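Local structure of multicopper oxidase (Pseudomonas thermotolerans, 6VOW) at residues Val47-Val52 with Thr57-Tyr62. The protein probably couples the one-electron oxidation of phenolic, lignin-like substrates to the reduction of oxygen to water, as laccases do with their copper sites. Residues are numbered along the deposited sequence; the frame is centred on the assembly and turned at random.
Sequences VDMELV and TPAWGY
Met49 and Thr57 hold this hairpin together with a reciprocal pair of backbone hydrogen bonds. Met49 N donates a hydrogen bond to Thr57 O at 2.9 Å, and Thr57 N returns a bond to Met49 O at 2.8 Å. Two residues back along the first strand and two on along the second, Val47 N reaches Ala59 O at 2.6 Å, but here the donor sits 42° out of the carbonyl plane. Pro58, just before Ala59, is the centre of an inverse gamma turn, which probably disturbs the pairing here. Between these bonds, Asp48 CA lies 3.3 Å from Thr57 O in a CA-H...O contact.

Two waters bridge the segments. One molecule donates to Asp48 OD1 and to Ala59 O; another accepts from Val52 N and donates to Thr57 OG1, which is also hydrogen-bonded to Gly180 O.

The apolar contacts lie on the face carrying Val47, Met49 and Ala59. The first torsion of Met49 (chi1 -69°) sets CG beside the backbone N, and the extended second torsion carries SD on to 3.7 Å from Ala59 CB. Val47 CG2, set beside its own backbone N, rests on the bare backbone of Gly61, 3.7 Å from its CA.

Together they form the end of an antiparallel beta hairpin, whose strand 57-62 edges a mixed sheet in the first cupredoxin-like domain of the multicopper oxidase fold.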
loop_
_atom_site.group_PDB
_atom_site.type_symbol
_atom_site.label_atom_id
_atom_site.label_comp_id
_atom_site.label_asym_id
_atom_site.label_seq_id
_atom_site.Cartn_x
_atom_site.Cartn_y
_atom_site.Cartn_z
ATOM N N VAL A 47 1.059 16.675 13.873
ATOM C CA VAL A 47 1.474 17.680 12.868
ATOM C C VAL A 47 0.264 18.570 12.490
ATOM O O VAL A 47 -0.689 18.067 12.022
ATOM C CB VAL A 47 1.992 17.066 11.524
ATOM C CG1 VAL A 47 2.599 18.183 10.656
ATOM C CG2 VAL A 47 3.000 15.997 11.730
ATOM N N ASP A 48 0.303 19.875 12.751
ATOM C CA ASP A 48 -0.764 20.770 12.314
ATOM C C ASP A 48 -0.418 21.054 10.879
ATOM O O ASP A 48 0.724 21.324 10.543
ATOM C CB ASP A 48 -0.841 22.067 13.131
ATOM C CG ASP A 48 -1.617 21.902 14.419
ATOM O OD1 ASP A 48 -1.966 20.750 14.705
ATOM O OD2 ASP A 48 -1.901 22.914 15.144
ATOM N N MET A 49 -1.396 20.948 10.034
ATOM C CA MET A 49 -1.204 21.083 8.605
ATOM C C MET A 49 -2.246 21.980 8.046
ATOM O O MET A 49 -3.393 21.890 8.445
ATOM C CB MET A 49 -1.447 19.759 7.994
ATOM C CG MET A 49 -0.402 18.809 8.362
ATOM S SD MET A 49 -0.616 17.367 7.406
ATOM C CE MET A 49 -0.466 17.894 5.678
ATOM N N GLU A 50 -1.836 22.811 7.092
ATOM C CA GLU A 50 -2.720 23.790 6.407
ATOM C C GLU A 50 -3.006 23.069 5.172
ATOM O O GLU A 50 -2.288 23.238 4.201
ATOM C CB GLU A 50 -1.997 25.142 6.098
ATOM C CG GLU A 50 -2.867 26.411 5.923
ATOM C CD GLU A 50 -2.045 27.672 5.598
ATOM O OE1 GLU A 50 -0.769 27.675 5.706
ATOM O OE2 GLU A 50 -2.697 28.672 5.207
ATOM N N LEU A 51 -3.966 22.165 5.227
ATOM C CA LEU A 51 -4.418 21.480 4.004
ATOM C C LEU A 51 -5.438 22.291 3.272
ATOM O O LEU A 51 -5.504 22.263 2.049
ATOM C CB LEU A 51 -5.087 20.179 4.359
ATOM C CG LEU A 51 -4.275 18.926 4.552
ATOM C CD1 LEU A 51 -5.220 17.920 5.142
ATOM C CD2 LEU A 51 -3.766 18.416 3.247
ATOM N N VAL A 52 -6.300 22.939 4.044
ATOM C CA VAL A 52 -7.245 23.847 3.495
ATOM C C VAL A 52 -6.637 25.180 3.829
ATOM O O VAL A 52 -6.463 25.456 5.025
ATOM C CB VAL A 52 -8.615 23.647 4.136
ATOM C CG1 VAL A 52 -9.583 24.733 3.731
ATOM C CG2 VAL A 52 -9.188 22.313 3.702
ATOM N N THR A 57 -5.495 21.788 10.243
ATOM C CA THR A 57 -5.971 20.459 10.343
ATOM C C THR A 57 -5.038 19.804 11.339
ATOM O O THR A 57 -3.785 19.930 11.240
ATOM C CB THR A 57 -5.880 19.750 9.032
ATOM O OG1 THR A 57 -6.763 20.377 8.094
ATOM C CG2 THR A 57 -6.298 18.308 9.276
ATOM N N PRO A 58 -5.645 19.148 12.335
ATOM C CA PRO A 58 -4.811 18.731 13.441
ATOM C C PRO A 58 -4.277 17.328 13.175
ATOM O O PRO A 58 -4.687 16.444 13.821
ATOM C CB PRO A 58 -5.779 18.803 14.632
ATOM C CG PRO A 58 -7.107 18.411 14.040
ATOM C CD PRO A 58 -7.087 19.057 12.674
ATOM N N ALA A 59 -3.402 17.172 12.190
ATOM C CA ALA A 59 -3.006 15.831 11.720
ATOM C C ALA A 59 -1.968 15.191 12.618
ATOM O O ALA A 59 -1.415 15.856 13.505
ATOM C CB ALA A 59 -2.480 15.900 10.262
ATOM N N TRP A 60 -1.700 13.910 12.376
ATOM C CA TRP A 60 -0.712 13.067 13.098
ATOM C C TRP A 60 0.202 12.518 12.030
ATOM O O TRP A 60 -0.267 12.020 10.985
ATOM C CB TRP A 60 -1.400 11.839 13.771
ATOM C CG TRP A 60 -2.174 12.197 14.918
ATOM C CD1 TRP A 60 -2.361 13.427 15.412
ATOM C CD2 TRP A 60 -2.881 11.314 15.788
ATOM N NE1 TRP A 60 -3.149 13.372 16.519
ATOM C CE2 TRP A 60 -3.453 12.066 16.761
ATOM C CE3 TRP A 60 -3.048 9.945 15.830
ATOM C CZ2 TRP A 60 -4.193 11.522 17.799
ATOM C CZ3 TRP A 60 -3.838 9.401 16.885
ATOM C CH2 TRP A 60 -4.386 10.176 17.814
ATOM N N GLY A 61 1.502 12.632 12.270
ATOM C CA GLY A 61 2.498 12.358 11.194
ATOM C C GLY A 61 3.759 11.692 11.686
ATOM O O GLY A 61 4.097 11.844 12.860
ATOM N N TYR A 62 4.399 10.945 10.771
ATOM C CA TYR A 62 5.727 10.460 10.954
ATOM C C TYR A 62 6.737 11.471 10.404
ATOM O O TYR A 62 6.717 11.804 9.218
ATOM C CB TYR A 62 5.937 9.168 10.218
ATOM C CG TYR A 62 5.039 8.055 10.572
ATOM C CD1 TYR A 62 5.168 7.380 11.775
ATOM C CD2 TYR A 62 4.046 7.648 9.682
ATOM C CE1 TYR A 62 4.360 6.316 12.063
ATOM C CE2 TYR A 62 3.225 6.550 9.970
ATOM C CZ TYR A 62 3.415 5.929 11.154
ATOM O OH TYR A 62 2.645 4.932 11.484
HETATM O O HOH W 1 -1.797 18.167 15.026
HETATM O O HOH W 2 -6.295 22.682 6.890
#